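Local coordinates for putative angiotensinogen (Lampetra fluviatilis, PDB 5INW), which binds heparin, which promotes its inhibition of thrombin, and is a serpin captured here with its reactive loop cleaved, at residues 91-96 with 324-329; 225-230 with 407-412; 283-288 with 299-304. The protein carries 1 engineered substitution. One frame throughout, in Å; residues are numbered along the deposited sequence.

Contact 1 (91-96 with 324-329); sequences RLYKQV and ESVSQE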
# COMPACT_ATOMS: atom_id res chain seq x y z
N ARG A 91 5.99 -0.93 -10.35
CA ARG A 91 6.63 -2.16 -10.72
C ARG A 91 5.91 -3.36 -10.10
O ARG A 91 5.71 -4.38 -10.75
CB ARG A 91 8.13 -2.12 -10.38
CG ARG A 91 8.96 -1.46 -11.49
CD ARG A 91 10.19 -0.70 -11.02
NE ARG A 91 10.94 -1.45 -9.99
CZ ARG A 91 11.57 -0.92 -8.92
NH1 ARG A 91 11.61 0.40 -8.70
NH2 ARG A 91 12.17 -1.75 -8.05
N LEU A 92 5.48 -3.23 -8.86
CA LEU A 92 4.80 -4.32 -8.24
C LEU A 92 3.45 -4.50 -8.87
O LEU A 92 3.02 -5.63 -9.10
CB LEU A 92 4.69 -4.11 -6.74
CG LEU A 92 3.85 -5.10 -5.95
CD1 LEU A 92 4.47 -6.47 -6.07
CD2 LEU A 92 3.77 -4.70 -4.48
N TYR A 93 2.78 -3.39 -9.13
CA TYR A 93 1.45 -3.44 -9.74
C TYR A 93 1.50 -4.29 -10.98
O TYR A 93 0.64 -5.14 -11.19
CB TYR A 93 0.99 -2.04 -10.13
CG TYR A 93 -0.49 -1.87 -10.44
CD1 TYR A 93 -1.02 -2.18 -11.68
CD2 TYR A 93 -1.37 -1.32 -9.49
CE1 TYR A 93 -2.36 -2.00 -11.95
CE2 TYR A 93 -2.70 -1.09 -9.77
CZ TYR A 93 -3.20 -1.45 -11.00
OH TYR A 93 -4.55 -1.27 -11.27
N LYS A 94 2.51 -4.04 -11.79
CA LYS A 94 2.70 -4.71 -13.04
C LYS A 94 2.91 -6.19 -12.93
O LYS A 94 2.47 -6.91 -13.79
CB LYS A 94 3.88 -4.12 -13.76
CG LYS A 94 3.52 -2.78 -14.38
CD LYS A 94 4.78 -1.96 -14.66
CE LYS A 94 4.50 -0.82 -15.63
NZ LYS A 94 3.18 -0.16 -15.36
N GLN A 95 3.59 -6.64 -11.89
CA GLN A 95 3.65 -8.06 -11.58
C GLN A 95 2.31 -8.65 -11.12
O GLN A 95 1.93 -9.72 -11.56
CB GLN A 95 4.70 -8.34 -10.49
CG GLN A 95 6.14 -7.94 -10.79
CD GLN A 95 6.71 -8.54 -12.06
OE1 GLN A 95 7.25 -7.80 -12.88
NE2 GLN A 95 6.56 -9.85 -12.26
N VAL A 96 1.57 -7.94 -10.25
CA VAL A 96 0.22 -8.41 -9.83
C VAL A 96 -0.71 -8.73 -11.01
O VAL A 96 -1.50 -9.65 -10.92
CB VAL A 96 -0.48 -7.43 -8.84
CG1 VAL A 96 -1.93 -7.89 -8.52
CG2 VAL A 96 0.31 -7.32 -7.53
N GLU A 324 -1.01 -0.95 -17.87
CA GLU A 324 0.36 -1.00 -18.40
C GLU A 324 1.14 0.30 -18.26
O GLU A 324 2.33 0.27 -18.02
CB GLU A 324 0.38 -1.41 -19.88
CG GLU A 324 0.52 -2.90 -20.09
CD GLU A 324 1.79 -3.40 -19.46
OE1 GLU A 324 2.87 -2.84 -19.81
OE2 GLU A 324 1.70 -4.33 -18.61
N SER A 325 0.48 1.44 -18.44
CA SER A 325 1.17 2.73 -18.45
C SER A 325 1.53 3.28 -17.06
O SER A 325 2.31 4.25 -16.98
CB SER A 325 0.33 3.78 -19.15
OG SER A 325 -0.82 4.06 -18.39
N VAL A 326 0.95 2.70 -15.98
CA VAL A 326 1.15 3.26 -14.64
C VAL A 326 2.63 3.35 -14.31
O VAL A 326 3.37 2.42 -14.44
CB VAL A 326 0.38 2.57 -13.49
CG1 VAL A 326 -1.11 2.77 -13.68
CG2 VAL A 326 0.77 1.10 -13.32
N SER A 327 3.03 4.53 -13.90
CA SER A 327 4.39 4.83 -13.62
C SER A 327 4.35 6.18 -12.93
O SER A 327 3.30 6.88 -12.88
CB SER A 327 5.22 4.95 -14.89
OG SER A 327 4.93 6.17 -15.56
N GLN A 328 5.50 6.52 -12.38
CA GLN A 328 5.69 7.82 -11.82
C GLN A 328 5.43 8.89 -12.92
O GLN A 328 4.72 9.87 -12.68
CB GLN A 328 7.09 7.89 -11.24
CG GLN A 328 7.46 9.23 -10.67
CD GLN A 328 6.61 9.61 -9.49
OE1 GLN A 328 6.10 8.75 -8.77
NE2 GLN A 328 6.49 10.91 -9.26
N GLU A 329 5.97 8.68 -14.11
CA GLU A 329 5.84 9.69 -15.15
C GLU A 329 4.37 9.84 -15.59
O GLU A 329 3.87 10.97 -15.75
CB GLU A 329 6.82 9.39 -16.30
CG GLU A 329 6.80 10.38 -17.47
CD GLU A 329 7.77 10.01 -18.60
OE1 GLU A 329 7.90 8.80 -18.92
OE2 GLU A 329 8.39 10.93 -19.20

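Contact 2 (225-230 with 407-412); sequences KKFPDV and EAKAET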
# COMPACT_ATOMS: atom_id res chain seq x y z
N LYS A 225 -6.44 -0.81 18.65
CA LYS A 225 -7.40 -1.83 18.21
C LYS A 225 -7.85 -1.78 16.74
O LYS A 225 -8.84 -2.42 16.38
CB LYS A 225 -8.63 -1.85 19.14
CG LYS A 225 -8.31 -1.98 20.63
CD LYS A 225 -9.52 -2.44 21.46
CE LYS A 225 -9.14 -2.72 22.91
NZ LYS A 225 -10.27 -3.34 23.66
N LYS A 226 -7.11 -1.09 15.89
CA LYS A 226 -7.41 -1.11 14.45
C LYS A 226 -6.86 -2.39 13.82
O LYS A 226 -7.39 -2.89 12.85
CB LYS A 226 -6.81 0.10 13.76
CG LYS A 226 -7.51 1.42 14.08
CD LYS A 226 -8.97 1.36 13.60
CE LYS A 226 -9.61 2.73 13.41
NZ LYS A 226 -9.88 3.46 14.69
N PHE A 227 -5.77 -2.88 14.39
CA PHE A 227 -5.10 -4.05 13.89
C PHE A 227 -5.01 -5.13 14.97
O PHE A 227 -4.03 -5.20 15.73
CB PHE A 227 -3.71 -3.65 13.41
CG PHE A 227 -3.71 -2.71 12.26
CD1 PHE A 227 -3.75 -1.37 12.45
CD2 PHE A 227 -3.69 -3.20 10.97
CE1 PHE A 227 -3.75 -0.52 11.39
CE2 PHE A 227 -3.70 -2.36 9.90
CZ PHE A 227 -3.72 -1.01 10.11
N PRO A 228 -6.04 -5.98 15.07
CA PRO A 228 -5.92 -7.23 15.83
C PRO A 228 -5.51 -8.28 14.81
O PRO A 228 -5.42 -7.94 13.61
CB PRO A 228 -7.35 -7.46 16.28
CG PRO A 228 -8.18 -6.94 15.14
CD PRO A 228 -7.40 -5.84 14.48
N ASP A 229 -5.26 -9.51 15.23
CA ASP A 229 -5.03 -10.65 14.28
C ASP A 229 -4.13 -10.44 13.00
O ASP A 229 -4.29 -11.14 12.01
CB ASP A 229 -6.37 -11.31 13.89
CG ASP A 229 -7.23 -10.42 12.99
OD1 ASP A 229 -6.69 -9.64 12.16
OD2 ASP A 229 -8.47 -10.52 13.09
N VAL A 230 -3.17 -9.53 13.05
CA VAL A 230 -2.25 -9.33 11.96
C VAL A 230 -1.44 -10.61 11.74
O VAL A 230 -1.02 -10.90 10.63
CB VAL A 230 -1.28 -8.16 12.25
CG1 VAL A 230 -0.16 -8.02 11.20
CG2 VAL A 230 -2.04 -6.85 12.33
N GLU A 407 -11.68 4.70 4.23
CA GLU A 407 -10.90 4.09 5.27
C GLU A 407 -10.09 3.03 4.59
O GLU A 407 -10.62 2.31 3.72
CB GLU A 407 -11.80 3.46 6.30
CG GLU A 407 -11.23 3.55 7.72
CD GLU A 407 -11.73 2.47 8.67
OE1 GLU A 407 -11.97 2.82 9.84
OE2 GLU A 407 -11.86 1.27 8.28
N ALA A 408 -8.79 2.97 4.88
CA ALA A 408 -7.88 2.00 4.22
C ALA A 408 -6.84 1.53 5.18
O ALA A 408 -6.20 2.37 5.81
CB ALA A 408 -7.21 2.60 2.98
N LYS A 409 -6.64 0.21 5.25
CA LYS A 409 -5.65 -0.44 6.10
C LYS A 409 -4.73 -1.21 5.17
O LYS A 409 -5.20 -1.74 4.19
CB LYS A 409 -6.31 -1.46 7.00
CG LYS A 409 -7.10 -0.91 8.15
CD LYS A 409 -8.11 -1.94 8.71
CE LYS A 409 -9.37 -1.23 9.27
NZ LYS A 409 -10.70 -1.88 8.98
N ALA A 410 -3.45 -1.32 5.53
CA ALA A 410 -2.56 -2.34 4.97
C ALA A 410 -1.68 -2.91 6.06
O ALA A 410 -1.43 -2.26 7.05
CB ALA A 410 -1.69 -1.76 3.86
N GLU A 411 -1.16 -4.10 5.81
CA GLU A 411 -0.35 -4.88 6.77
C GLU A 411 0.64 -5.69 5.96
O GLU A 411 0.21 -6.48 5.11
CB GLU A 411 -1.25 -5.90 7.39
CG GLU A 411 -2.53 -5.39 8.04
CD GLU A 411 -3.36 -6.51 8.63
OE1 GLU A 411 -3.28 -7.68 8.17
OE2 GLU A 411 -4.12 -6.20 9.57
N THR A 412 1.93 -5.49 6.19
CA THR A 412 2.95 -6.33 5.61
C THR A 412 3.66 -7.07 6.73
O THR A 412 4.07 -6.47 7.71
CB THR A 412 3.96 -5.47 4.92
OG1 THR A 412 3.24 -4.57 4.07
CG2 THR A 412 4.95 -6.31 4.14

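Contact 3 (283-288 with 299-304); sequences AKLSYT and KLPYEG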
# COMPACT_ATOMS: atom_id res chain seq x y z
N ALA A 283 -20.51 18.25 -7.36
CA ALA A 283 -19.48 19.14 -6.81
C ALA A 283 -18.44 19.59 -7.83
O ALA A 283 -18.40 19.07 -8.95
CB ALA A 283 -18.83 18.49 -5.61
N LYS A 284 -17.61 20.55 -7.42
CA LYS A 284 -16.51 21.10 -8.23
C LYS A 284 -15.25 20.22 -8.15
O LYS A 284 -14.41 20.40 -7.27
CB LYS A 284 -16.20 22.53 -7.77
CG LYS A 284 -17.41 23.44 -7.79
CD LYS A 284 -17.06 24.87 -7.43
CE LYS A 284 -18.33 25.68 -7.43
NZ LYS A 284 -18.06 27.12 -7.22
N LEU A 285 -15.09 19.31 -9.10
CA LEU A 285 -14.00 18.35 -9.09
C LEU A 285 -13.17 18.51 -10.31
O LEU A 285 -13.70 18.78 -11.38
CB LEU A 285 -14.59 16.95 -9.07
CG LEU A 285 -15.52 16.73 -7.87
CD1 LEU A 285 -16.33 15.46 -8.01
CD2 LEU A 285 -14.71 16.71 -6.57
N SER A 286 -11.87 18.34 -10.18
CA SER A 286 -10.99 18.30 -11.34
C SER A 286 -11.15 16.98 -12.05
O SER A 286 -11.09 15.94 -11.42
CB SER A 286 -9.53 18.46 -10.93
OG SER A 286 -9.35 19.79 -10.46
N TYR A 287 -11.31 17.04 -13.37
CA TYR A 287 -11.40 15.84 -14.20
C TYR A 287 -10.76 16.16 -15.54
O TYR A 287 -10.45 17.31 -15.83
CB TYR A 287 -12.86 15.43 -14.41
CG TYR A 287 -13.68 16.43 -15.20
CD1 TYR A 287 -13.95 17.68 -14.65
CD2 TYR A 287 -14.18 16.13 -16.49
CE1 TYR A 287 -14.67 18.62 -15.37
CE2 TYR A 287 -14.91 17.07 -17.20
CZ TYR A 287 -15.16 18.31 -16.64
OH TYR A 287 -15.90 19.26 -17.31
N THR A 288 -10.52 15.13 -16.34
CA THR A 288 -10.13 15.30 -17.74
C THR A 288 -10.31 14.00 -18.45
O THR A 288 -10.13 12.93 -17.85
CB THR A 288 -8.63 15.61 -17.93
OG1 THR A 288 -8.14 16.34 -16.81
CG2 THR A 288 -8.40 16.41 -19.24
N LYS A 299 -10.15 13.57 -9.80
CA LYS A 299 -9.47 13.78 -8.54
C LYS A 299 -10.51 14.02 -7.48
O LYS A 299 -11.23 15.01 -7.54
CB LYS A 299 -8.55 15.00 -8.66
CG LYS A 299 -7.78 15.42 -7.42
CD LYS A 299 -6.69 16.43 -7.83
CE LYS A 299 -5.94 17.06 -6.64
NZ LYS A 299 -6.73 18.08 -5.86
N LEU A 300 -10.57 13.15 -6.48
CA LEU A 300 -11.48 13.30 -5.36
C LEU A 300 -10.71 13.71 -4.13
O LEU A 300 -10.16 12.88 -3.43
CB LEU A 300 -12.27 12.00 -5.08
CG LEU A 300 -12.80 11.44 -6.39
CD1 LEU A 300 -13.41 10.05 -6.19
CD2 LEU A 300 -13.76 12.40 -7.05
N PRO A 301 -10.71 15.00 -3.83
CA PRO A 301 -9.97 15.42 -2.67
C PRO A 301 -10.49 14.86 -1.33
O PRO A 301 -11.71 14.71 -1.14
CB PRO A 301 -10.11 16.96 -2.73
CG PRO A 301 -11.46 17.19 -3.30
CD PRO A 301 -11.60 16.08 -4.31
N TYR A 302 -9.56 14.59 -0.43
CA TYR A 302 -9.84 14.48 0.98
C TYR A 302 -9.42 15.75 1.71
O TYR A 302 -8.68 16.57 1.19
CB TYR A 302 -9.04 13.33 1.58
CG TYR A 302 -9.34 11.99 1.00
CD1 TYR A 302 -10.48 11.28 1.35
CD2 TYR A 302 -8.46 11.40 0.13
CE1 TYR A 302 -10.76 10.02 0.77
CE2 TYR A 302 -8.73 10.16 -0.45
CZ TYR A 302 -9.86 9.48 -0.13
OH TYR A 302 -10.07 8.25 -0.68
N GLU A 303 -9.92 15.93 2.92
CA GLU A 303 -9.26 16.77 3.93
C GLU A 303 -7.84 16.19 4.18
O GLU A 303 -7.52 15.07 3.74
CB GLU A 303 -10.10 16.82 5.24
CG GLU A 303 -11.50 17.47 5.16
CD GLU A 303 -11.47 18.95 4.89
OE1 GLU A 303 -10.42 19.61 5.14
OE2 GLU A 303 -12.51 19.45 4.38
N GLY A 304 -6.96 16.93 4.86
CA GLY A 304 -5.50 16.64 4.80
C GLY A 304 -4.99 17.21 3.48
O GLY A 304 -5.65 18.10 2.87

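Contact 1 (91-96 with 324-329)
K94 reaches from the last turn of helix 77-96 to the short link between helices 319-325 and 328-337, where its ammonium is held by two backbone carbonyls. NZ donates to V326 O at 2.7 Å, arriving in the carbonyl plane on a lone pair with a C=O...N angle of 136°. It also donates to E324 O at 2.8 Å, but from above that carbonyl's plane. A lysine suits the spot because its long chain spans the distance; a bend at the last torsion (chi4 40°) turns NZ in toward the two oxygens, and its positive charge would probably be welcome at the carbonyl end of the short helix. Buried V326 and Y93 make the enclosed side, with V326 CG2 4.1 Å from Y93 CD1; the methyl approaches the ring obliquely, the side chains crossing at about a right angle. The same methyl lies beside the K94 ammonium, 3.4 Å from NZ. In serpin terms, helix A here meets the junction of helices G and H. V326 packs on F90 and W334, Y93 on I106 and F108 of strand 106-108 and on M27 of the C-terminal peptide chain. The tyrosine hydroxyl is hydrogen-bonded to E323, which helps fix the ring's position. On the solvent side the fit is slacker: exposed E324 starts out directed away from the helix and curls its carboxylate back only to 5.2 Å between OE1 and K94 NZ, probably a weak long-range attraction rather than a salt bridge. Past V326, S327 N-caps the next helix, OG bonded to Q330 N.

Contact 2 (225-230 with 407-412)
F227 from the loop and E411 from the strand lie alongside each other, pointing opposite ways. The carboxylate plane is turned 43° from the ring, and OE2 sits in the ring plane at its edge, 3.3 Å from F227 CD2, where aromatic C-H groups carry slight positive charge. The first torsion of E411, with CG beside the backbone N (chi1 -54°), brings that methylene 3.7 Å from F227 CE2, and the extended remainder of the chain carries OE2 to the ring edge. On the next outward-facing residue, K409 passes the ring in the same antiparallel sense: its CG comes 3.9 Å from F227 CZ, obliquely, so the lysine serves here as an aliphatic chain. Strand 405-417 is paired antiparallel with strands 238-251 and 389-401, as expected of the cleaved reactive loop inserted as strand 4 of serpin sheet A. As in any beta strand, side chains alternate: E407, K409 and E411 face the loop after helix 208-221, while small A408 and A410 turn inward to F26 of the C-terminal peptide chain. F227 itself is wedged between I219 of that helix and V245 and Y247 of the sheet. Replacing the phenylalanine by alanine would probably open a gap between this loop and the strand, leaving the K409 and E411 methylenes without their aromatic neighbour. V230 adds its CG2 methyl 3.5 Å from E411 OE2. No hydrogen bond spans the two segments. Charge is instead paired along the strand, where K409 NZ makes a weak salt bridge to E407 OE2 at 3.4 Å, and E407 OE1 is bonded to Y247.

Contact 3 (283-288 with 299-304)
L285 leans across the open end of a beta hairpin, formed by strands 287-290 and 295-301, to meet L300 and P301 on the far strand. The hairpin belongs to a three-stranded antiparallel sheet, corresponding to strands 1 to 3 of serpin sheet B. L285 and K299 bury the most surface here, with S286 close behind. The branched end of the leucine divides its work: CD1 meets L300 CD2 at 4.1 Å, while CD2 lies 3.9 Å from P301 CD, the leucine and the proline ring crossing at about a right angle. A leucine fits because its two methyls can serve two neighbours at once, and both leucines continue onto L347 of strand 345-359. The proline ring presents its CD methylene to L285. K299 buries its area differently. Its side chain, with CG anti to the backbone N (chi1 178°), runs off toward S307 and L309 of strand 306-313, and Y17 of the C-terminal peptide chain packs on it; only its first part stays near the other segment, with CB 4.3 Å from S286 CB. The lysine thus uses its methylenes for packing while its amino end leads away from the hairpin partner. S286 is small enough to sit close against K299, and its hydroxyl is hydrogen-bonded to backbone oxygens of G339 and P340 outside the hairpin. The two backbones are joined by one hydrogen bond, K299 N donating to S286 O at 3.0 Å, with an N-H...O angle of 167° and a C=O...N angle of 164°.

Overall arrangement
The centres of contacts 1, 2 and 3 lie 23 to 27 Å apart, and none touches another; contacts 2 and 3 come nearest, about 6 Å between closest atoms. Contacts 1 and 2 sit on opposite sides of the chain's centre, and their segments alternate along the sequence, whereas both segments of contact 3 fall between 225-230 and 324-329. Contact 1 joins helices, contact 2 sets a loop on the large mixed sheet, and contact 3 belongs to the small three-stranded sheet. The C-terminal peptide chain packs on residues of all three, consistent with a cleaved serpin whose two pieces remain one folded body.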